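Local coordinates for 2',5'-phosphodiesterase 12 (Homo sapiens, PDB 4Z0V), which belongs to the endonuclease/exonuclease/phosphatase family, has a DNase I-like fold and carries a magnesium ion in this model, at residues Ala135-Gln140 against Gln209-Ala214; Gln181-Ala186 against Gly203-Lys208. One frame throughout, in Å; residues are numbered along the deposited sequence. Where two conformers were deposited one is given.

Contact 1 of 2, residues Ala135-Gln140 against Gln209-Ala214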
ATOM      1  N   ALA A 135      -4.618  -1.869  -9.568  1.00 10.05           N
ATOM      2  CA  ALA A 135      -3.593  -1.673 -10.564  1.00  8.72           C
ATOM      3  C   ALA A 135      -4.159  -1.170 -11.888  1.00 12.73           C
ATOM      4  O   ALA A 135      -5.208  -1.635 -12.372  1.00 11.76           O
ATOM      5  CB  ALA A 135      -2.804  -2.952 -10.785  1.00  9.26           C
ATOM      6  N   ASP A 136      -3.440  -0.214 -12.480  1.00 11.83           N
ATOM      7  CA  ASP A 136      -3.801   0.298 -13.803  1.00 13.13           C
ATOM      8  C   ASP A 136      -3.715  -0.825 -14.840  1.00 16.57           C
ATOM      9  O   ASP A 136      -4.469  -0.806 -15.813  1.00 16.35           O
ATOM     10  CB  ASP A 136      -2.870   1.447 -14.214  1.00 15.04           C
ATOM     11  CG  ASP A 136      -3.245   2.003 -15.569  1.00 18.25           C
ATOM     12  OD1 ASP A 136      -4.355   2.542 -15.693  1.00 19.46           O
ATOM     13  OD2 ASP A 136      -2.459   1.822 -16.519  1.00 20.98           O
ATOM     14  N   THR A 137      -2.832  -1.830 -14.624  1.00 13.93           N
ATOM     15  CA  THR A 137      -2.746  -2.962 -15.567  1.00 14.83           C
ATOM     16  C   THR A 137      -4.139  -3.607 -15.706  1.00 18.57           C
ATOM     17  O   THR A 137      -4.480  -4.082 -16.790  1.00 18.45           O
ATOM     18  CB  THR A 137      -1.639  -3.956 -15.199  1.00 21.65           C
ATOM     19  OG1 THR A 137      -1.488  -4.865 -16.289  1.00 20.32           O
ATOM     20  CG2 THR A 137      -1.937  -4.753 -13.946  1.00 21.93           C
ATOM     21  N   TYR A 138      -4.961  -3.573 -14.631  1.00 14.49           N
ATOM     22  CA  TYR A 138      -6.323  -4.112 -14.688  1.00 14.45           C
ATOM     23  C   TYR A 138      -7.352  -3.028 -14.955  1.00 18.73           C
ATOM     24  O   TYR A 138      -8.246  -3.249 -15.778  1.00 18.72           O
ATOM     25  CB  TYR A 138      -6.715  -4.888 -13.418  1.00 14.95           C
ATOM     26  CG  TYR A 138      -5.664  -5.886 -12.967  1.00 15.22           C
ATOM     27  CD1 TYR A 138      -5.259  -6.926 -13.799  1.00 17.84           C
ATOM     28  CD2 TYR A 138      -5.037  -5.761 -11.726  1.00 14.42           C
ATOM     29  CE1 TYR A 138      -4.249  -7.813 -13.416  1.00 17.28           C
ATOM     30  CE2 TYR A 138      -4.014  -6.639 -11.335  1.00 14.55           C
ATOM     31  CZ  TYR A 138      -3.624  -7.662 -12.190  1.00 23.47           C
ATOM     32  OH  TYR A 138      -2.629  -8.549 -11.846  1.00 17.55           O
ATOM     33  N   ALA A 139      -7.227  -1.855 -14.295  1.00 14.27           N
ATOM     34  CA  ALA A 139      -8.232  -0.777 -14.400  1.00 14.40           C
ATOM     35  C   ALA A 139      -8.305  -0.154 -15.816  1.00 18.09           C
ATOM     36  O   ALA A 139      -9.368   0.322 -16.197  1.00 17.83           O
ATOM     37  CB  ALA A 139      -7.938   0.314 -13.372  1.00 15.11           C
ATOM     38  N   GLN A 140      -7.208  -0.196 -16.581  1.00 15.46           N
ATOM     39  CA  GLN A 140      -7.134   0.437 -17.920  1.00 16.27           C
ATOM     40  C   GLN A 140      -7.977  -0.263 -19.006  1.00 20.08           C
ATOM     41  O   GLN A 140      -8.212   0.331 -20.057  1.00 19.92           O
ATOM     42  CB  GLN A 140      -5.673   0.463 -18.407  1.00 17.94           C
ATOM     43  CG  GLN A 140      -5.155  -0.951 -18.770  1.00 27.89           C
ATOM     44  CD  GLN A 140      -3.706  -1.056 -19.160  1.00 43.69           C
ATOM     45  OE1 GLN A 140      -3.042  -0.065 -19.458  1.00 36.46           O
ATOM     46  NE2 GLN A 140      -3.196  -2.290 -19.192  1.00 38.34           N
ATOM     47  N   GLN A 209       3.990  -9.782 -12.086  1.00 18.08           N
ATOM     48  CA  GLN A 209       4.215  -9.596 -13.508  1.00 17.71           C
ATOM     49  C   GLN A 209       4.246  -8.104 -13.835  1.00 19.63           C
ATOM     50  O   GLN A 209       5.309  -7.542 -14.093  1.00 21.86           O
ATOM     51  CB  GLN A 209       3.159 -10.333 -14.363  1.00 19.19           C
ATOM     52  CG  GLN A 209       3.457 -10.159 -15.853  1.00 18.74           C
ATOM     53  CD  GLN A 209       2.595 -11.032 -16.710  1.00 24.73           C
ATOM     54  OE1 GLN A 209       1.465 -11.409 -16.352  1.00 22.90           O
ATOM     55  NE2 GLN A 209       3.089 -11.306 -17.890  1.00 17.62           N
ATOM     56  N   HIS A 210       3.081  -7.466 -13.839  1.00 15.17           N
ATOM     57  CA  HIS A 210       2.969  -6.047 -14.164  1.00 13.91           C
ATOM     58  C   HIS A 210       2.657  -5.225 -12.910  1.00 15.19           C
ATOM     59  O   HIS A 210       2.674  -4.010 -12.964  1.00 14.62           O
ATOM     60  CB  HIS A 210       1.871  -5.852 -15.231  1.00 14.61           C
ATOM     61  CG  HIS A 210       2.243  -6.450 -16.544  1.00 18.26           C
ATOM     62  ND1 HIS A 210       3.519  -6.279 -17.083  1.00 21.09           N
ATOM     63  CD2 HIS A 210       1.492  -7.174 -17.407  1.00 20.30           C
ATOM     64  CE1 HIS A 210       3.502  -6.916 -18.247  1.00 20.74           C
ATOM     65  NE2 HIS A 210       2.312  -7.488 -18.477  1.00 20.46           N
ATOM     66  N   GLU A 211       2.399  -5.893 -11.787  1.00 11.53           N
ATOM     67  CA  GLU A 211       2.086  -5.194 -10.544  1.00 10.16           C
ATOM     68  C   GLU A 211       2.496  -6.052  -9.382  1.00 13.60           C
ATOM     69  O   GLU A 211       2.675  -7.267  -9.530  1.00 12.28           O
ATOM     70  CB  GLU A 211       0.573  -4.797 -10.455  1.00 10.64           C
ATOM     71  CG  GLU A 211      -0.460  -5.902 -10.664  1.00 12.04           C
ATOM     72  CD  GLU A 211      -0.682  -6.845  -9.496  1.00 21.85           C
ATOM     73  OE1 GLU A 211      -0.355  -6.465  -8.355  1.00 15.22           O
ATOM     74  OE2 GLU A 211      -1.270  -7.926  -9.701  1.00 18.90           O
ATOM     75  N   GLY A 212       2.590  -5.436  -8.218  1.00 10.17           N
ATOM     76  CA  GLY A 212       2.948  -6.188  -7.029  1.00  9.55           C
ATOM     77  C   GLY A 212       2.737  -5.439  -5.743  1.00 12.43           C
ATOM     78  O   GLY A 212       1.788  -4.645  -5.576  1.00 12.17           O
ATOM     79  N   LEU A 213       3.637  -5.713  -4.836  1.00  8.98           N
ATOM     80  CA  LEU A 213       3.545  -5.240  -3.483  1.00  7.52           C
ATOM     81  C   LEU A 213       4.552  -4.157  -3.192  1.00 10.61           C
ATOM     82  O   LEU A 213       5.690  -4.251  -3.650  1.00 10.85           O
ATOM     83  CB  LEU A 213       3.827  -6.413  -2.534  1.00  6.95           C
ATOM     84  CG  LEU A 213       3.010  -7.717  -2.687  1.00  9.63           C
ATOM     85  CD1 LEU A 213       3.555  -8.756  -1.685  1.00  9.51           C
ATOM     86  CD2 LEU A 213       1.518  -7.467  -2.419  1.00  9.40           C
ATOM     87  N   ALA A 214       4.163  -3.196  -2.331  1.00  8.96           N
ATOM     88  CA  ALA A 214       5.124  -2.206  -1.834  1.00  8.58           C
ATOM     89  C   ALA A 214       4.966  -2.019  -0.331  1.00 10.40           C
ATOM     90  O   ALA A 214       3.848  -2.098   0.200  1.00  9.38           O
ATOM     91  CB  ALA A 214       4.958  -0.869  -2.544  1.00 10.04           C
TER

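Contact 2 of 2, residues Gln181-Ala186 against Gly203-Lys208. With MG (magnesium ion), chain B.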
ATOM      1  N   GLN A 181      -0.937  -3.148  -2.058  1.00  7.42           N
ATOM      2  CA  GLN A 181      -1.083  -4.221  -3.030  1.00  7.03           C
ATOM      3  C   GLN A 181      -1.564  -3.628  -4.332  1.00 10.11           C
ATOM      4  O   GLN A 181      -2.092  -2.509  -4.349  1.00  9.86           O
ATOM      5  CB  GLN A 181      -2.033  -5.328  -2.560  1.00  7.34           C
ATOM      6  CG  GLN A 181      -1.712  -5.874  -1.148  1.00  8.79           C
ATOM      7  CD  GLN A 181      -2.285  -5.001  -0.055  1.00 13.27           C
ATOM      8  OE1 GLN A 181      -3.362  -4.428  -0.191  1.00  8.62           O
ATOM      9  NE2 GLN A 181      -1.574  -4.867   1.053  1.00  9.79           N
ATOM     10  N   GLU A 182      -1.327  -4.350  -5.437  1.00  9.25           N
ATOM     11  CA  GLU A 182      -1.713  -3.938  -6.798  1.00  9.11           C
ATOM     12  C   GLU A 182      -1.028  -2.624  -7.183  1.00 11.77           C
ATOM     13  O   GLU A 182      -1.647  -1.694  -7.741  1.00 10.30           O
ATOM     14  CB  GLU A 182      -3.241  -3.877  -6.969  1.00 10.42           C
ATOM     15  CG  GLU A 182      -3.849  -5.274  -7.062  1.00 10.63           C
ATOM     16  CD  GLU A 182      -5.241  -5.280  -7.653  1.00 17.18           C
ATOM     17  OE1 GLU A 182      -5.499  -4.477  -8.575  1.00 11.78           O
ATOM     18  OE2 GLU A 182      -6.076  -6.095  -7.209  1.00 11.04           O
ATOM     19  N   VAL A 183       0.269  -2.576  -6.900  1.00  7.24           N
ATOM     20  CA  VAL A 183       1.102  -1.432  -7.252  1.00  6.93           C
ATOM     21  C   VAL A 183       1.734  -1.703  -8.604  1.00 11.27           C
ATOM     22  O   VAL A 183       2.569  -2.604  -8.715  1.00 11.09           O
ATOM     23  CB  VAL A 183       2.198  -1.183  -6.167  1.00 11.09           C
ATOM     24  CG1 VAL A 183       3.110   0.004  -6.558  1.00 11.25           C
ATOM     25  CG2 VAL A 183       1.582  -0.964  -4.780  1.00 10.68           C
ATOM     26  N   ASP A 184       1.446  -0.869  -9.592  1.00 10.48           N
ATOM     27  CA  ASP A 184       2.106  -1.030 -10.904  1.00 10.70           C
ATOM     28  C   ASP A 184       3.543  -0.549 -10.808  1.00 14.74           C
ATOM     29  O   ASP A 184       3.850   0.316  -9.972  1.00 12.30           O
ATOM     30  CB  ASP A 184       1.376  -0.213 -11.992  1.00 12.06           C
ATOM     31  CG  ASP A 184      -0.087  -0.530 -12.159  1.00 17.46           C
ATOM     32  OD1 ASP A 184      -0.935   0.226 -11.592  1.00 14.27           O
ATOM     33  OD2 ASP A 184      -0.404  -1.439 -12.956  1.00 18.31           O
ATOM     34  N   ARG A 185       4.431  -1.105 -11.667  1.00 14.78           N
ATOM     35  CA  ARG A 185       5.840  -0.719 -11.666  0.50 14.85           C
ATOM     36  C   ARG A 185       5.999   0.811 -11.787  1.00 18.56           C
ATOM     37  O   ARG A 185       6.703   1.399 -10.963  1.00 18.52           O
ATOM     38  CB  ARG A 185       6.647  -1.443 -12.771  0.50 16.09           C
ATOM     39  CG  ARG A 185       8.130  -1.048 -12.754  0.50 24.91           C
ATOM     40  CD  ARG A 185       8.984  -1.718 -13.827  0.50 29.21           C
ATOM     41  NE  ARG A 185       9.172  -3.159 -13.617  0.50 31.08           N
ATOM     42  CZ  ARG A 185       9.966  -3.698 -12.695  0.50 44.43           C
ATOM     43  NH1 ARG A 185      10.635  -2.925 -11.848  0.50 36.78           N
ATOM     44  NH2 ARG A 185      10.076  -5.013 -12.596  0.50 31.89           N
ATOM     45  N   ALA A 186       5.347   1.475 -12.770  1.00 15.83           N
ATOM     46  CA  ALA A 186       5.459   2.935 -12.948  1.00 15.77           C
ATOM     47  C   ALA A 186       4.783   3.702 -11.816  1.00 17.34           C
ATOM     48  O   ALA A 186       5.221   4.802 -11.502  1.00 17.75           O
ATOM     49  CB  ALA A 186       4.857   3.365 -14.290  1.00 16.96           C
ATOM     50  N   GLY A 203      10.566   3.395   0.440  1.00  9.94           N
ATOM     51  CA  GLY A 203       9.842   2.180   0.093  1.00 11.04           C
ATOM     52  C   GLY A 203      10.622   1.118  -0.648  1.00 13.68           C
ATOM     53  O   GLY A 203      11.692   1.387  -1.221  1.00 10.46           O
ATOM     54  N   VAL A 204      10.059  -0.104  -0.635  1.00  9.84           N
ATOM     55  CA  VAL A 204      10.597  -1.273  -1.343  1.00  8.98           C
ATOM     56  C   VAL A 204       9.445  -1.906  -2.148  1.00 10.95           C
ATOM     57  O   VAL A 204       8.263  -1.839  -1.760  1.00  9.70           O
ATOM     58  CB  VAL A 204      11.309  -2.272  -0.398  1.00 12.73           C
ATOM     59  CG1 VAL A 204      12.594  -1.654   0.174  1.00 11.74           C
ATOM     60  CG2 VAL A 204      10.393  -2.755   0.720  1.00 13.09           C
ATOM     61  N   PHE A 205       9.791  -2.466  -3.305  1.00  7.95           N
ATOM     62  CA  PHE A 205       8.797  -2.986  -4.250  1.00  8.75           C
ATOM     63  C   PHE A 205       9.109  -4.422  -4.626  1.00 13.12           C
ATOM     64  O   PHE A 205      10.267  -4.747  -4.898  1.00 12.15           O
ATOM     65  CB  PHE A 205       8.796  -2.076  -5.498  1.00  9.73           C
ATOM     66  CG  PHE A 205       7.819  -2.413  -6.601  1.00 12.34           C
ATOM     67  CD1 PHE A 205       6.445  -2.442  -6.356  1.00 14.18           C
ATOM     68  CD2 PHE A 205       8.260  -2.598  -7.906  1.00 16.14           C
ATOM     69  CE1 PHE A 205       5.534  -2.738  -7.387  1.00 15.43           C
ATOM     70  CE2 PHE A 205       7.353  -2.881  -8.940  1.00 19.44           C
ATOM     71  CZ  PHE A 205       5.991  -2.942  -8.673  1.00 17.55           C
ATOM     72  N   ARG A 206       8.073  -5.263  -4.674  1.00  9.95           N
ATOM     73  CA  ARG A 206       8.188  -6.661  -5.108  1.00 10.04           C
ATOM     74  C   ARG A 206       7.135  -6.898  -6.187  1.00 12.69           C
ATOM     75  O   ARG A 206       5.958  -7.035  -5.871  1.00 11.26           O
ATOM     76  CB  ARG A 206       8.039  -7.620  -3.914  1.00 10.73           C
ATOM     77  CG  ARG A 206       7.925  -9.130  -4.270  1.00 17.18           C
ATOM     78  CD  ARG A 206       9.139  -9.648  -5.035  1.00 26.44           C
ATOM     79  NE  ARG A 206      10.373  -9.385  -4.294  1.00 33.57           N
ATOM     80  CZ  ARG A 206      11.599  -9.636  -4.732  1.00 47.34           C
ATOM     81  NH1 ARG A 206      11.789 -10.158  -5.941  1.00 39.21           N
ATOM     82  NH2 ARG A 206      12.649  -9.356  -3.971  1.00 24.70           N
ATOM     83  N   ILE A 207       7.556  -6.896  -7.456  1.00 12.26           N
ATOM     84  CA  ILE A 207       6.596  -7.054  -8.541  1.00 13.43           C
ATOM     85  C   ILE A 207       6.291  -8.544  -8.781  1.00 19.45           C
ATOM     86  O   ILE A 207       7.111  -9.391  -8.441  1.00 21.21           O
ATOM     87  CB  ILE A 207       7.090  -6.346  -9.843  1.00 17.68           C
ATOM     88  CG1 ILE A 207       5.896  -6.025 -10.781  1.00 17.61           C
ATOM     89  CG2 ILE A 207       8.215  -7.137 -10.562  1.00 19.58           C
ATOM     90  CD1 ILE A 207       6.181  -5.124 -11.868  1.00 18.23           C
ATOM     91  N   LYS A 208       5.092  -8.849  -9.306  1.00 16.18           N
ATOM     92  CA  LYS A 208       4.729 -10.195  -9.755  1.00 17.60           C
ATOM     93  C   LYS A 208       4.998 -10.172 -11.280  1.00 23.09           C
ATOM     94  O   LYS A 208       6.148 -10.335 -11.701  1.00 23.64           O
ATOM     95  CB  LYS A 208       3.282 -10.511  -9.411  1.00 20.06           C
ATOM     96  CG  LYS A 208       3.039 -11.112  -8.055  1.00 31.44           C
ATOM     97  CD  LYS A 208       1.732 -11.911  -8.034  1.00 34.25           C
ATOM     98  CE  LYS A 208       0.477 -11.088  -8.223  1.00 45.67           C
ATOM     99  NZ  LYS A 208      -0.727 -11.810  -7.730  1.00 52.70           N
TER
HETATM  100 MG    MG B 701      -8.071  -6.066  -7.481  1.00 12.91          MG
HETATM  101  O   HOH W   1      -7.822  -5.472  -9.482  1.00 13.08           O
HETATM  102  O   HOH W   2      -8.016  -8.025  -8.312  1.00 18.87           O
HETATM  103  O   HOH W   3      -8.576  -6.936  -5.728  1.00 19.53           O
HETATM  104  O   HOH W   4     -10.180  -5.974  -7.849  1.00 16.87           O
HETATM  105  O   HOH W   5      -8.142  -4.127  -6.650  1.00 10.48           O

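Contact 1 of 2, residues Ala135-Gln140 against Gln209-Ala214
The short helix 136-139 lies beside the start of strand 211-218, with the CA atoms of Thr137 and His210 6.6 Å apart. Its N-cap residue, Ala135, points its side chain at Glu211, and Ala135 CB comes within 3.8 Å of Glu211 CG. Thr137 CG2 reaches the same Glu211 CG, also at 3.8 Å. Thr137 presents its other branch to the neighbouring residue, OG1 lying 3.7 Å from His210 CB. In the DNase I-like fold, strand 211-218 belongs to one of the central mixed sheets, so the contact ties a helical turn after strand 125-132 to that sheet. The polar link is made by Tyr138. Its OH donates to Glu211 OE2 at 2.6 Å. The oxygen is met on its anti side, 15° out of the carboxylate plane, and it lies at the edge of the tyrosine ring. Ring and carboxylate planes are 66° apart. Glu211 CG stands between its backbone N and carbonyl carbon (chi1 53°), and the chain then bends at chi2, which brings the carboxylate to Tyr138. Thr137 CG2 backs one face of the Tyr138 ring, 3.6 Å above the plane. The backbone oxygen of Ala135 takes two bonds, from Tyr138 N and Ala139 N.

Contact 2 of 2, residues Gln181-Ala186 against Gly203-Lys208
Glu182 OE2 is gripped by a magnesium ion at 2.0 Å and by a hydrogen bond from Asn132 ND2. Five waters complete the six-fold shell of the ion. One of them, water 1, also donates to Glu182 OE1 at 2.7 Å, and Ala135 N bonds to that same oxygen. Both carboxylate oxygens are thus held, which should limit rotation of the group. The Glu182 chain runs out extended beyond CG and starts away from segment 203-208. Glu182 and Val183 both face Gly212, forming a G1 beta bulge in strand 177-184, and Glu182 has the positive phi (61°) that goes with it.

Val183 turns its side chain to Phe205, on the edge strand 201-207 of the mixed sheet. Val183 CG1 packs 3.8 Å from Phe205 CE1. The backbone oxygen Val183 O meets the ring at its edge, near the ring plane, 3.3 Å from CE1. Phe205 CG is anti to its backbone N (chi1 -179°), which carries the ring across to this site. The start of helix 185-198 closes the contact, with Arg185 CA 3.7 Å from Phe205 CZ. The ring also stacks with Phe188 of the same helix. Ile207 CD1 comes 3.8 Å from Arg185 CB. In one of two conformers of Arg185 it also lies over a guanidinium face, a doubtful detail. Across the segments the packing is mainly apolar, with Val183 O set against the ring edge of Phe205, so strand and helix start are probably held together here by fit of shape.

The two contacts lie about 8 Å apart, centre to centre, and contact 2 is nested within the loop closed by contact 1. They share one mixed sheet: strand 211-218 runs between strands 177-184 and 201-207. Leu213 O and Arg206 N, 2.8 Å apart, probably form one of the bonds of this sheet. Elsewhere, Asp136 N is 2.7 Å from Asp184 OD1, and Asp184 OD2 takes Thr137 N, so the aspartate holds the first turn of helix 136-139. The magnesium ion, bound by Glu182 of segment 181-186, is about 5 Å from the nearest atom of the Tyr138 side chain. Glu211 OE1 packs 3.3 Å from Glu182 CA, placing contact 1 next to the metal ligand.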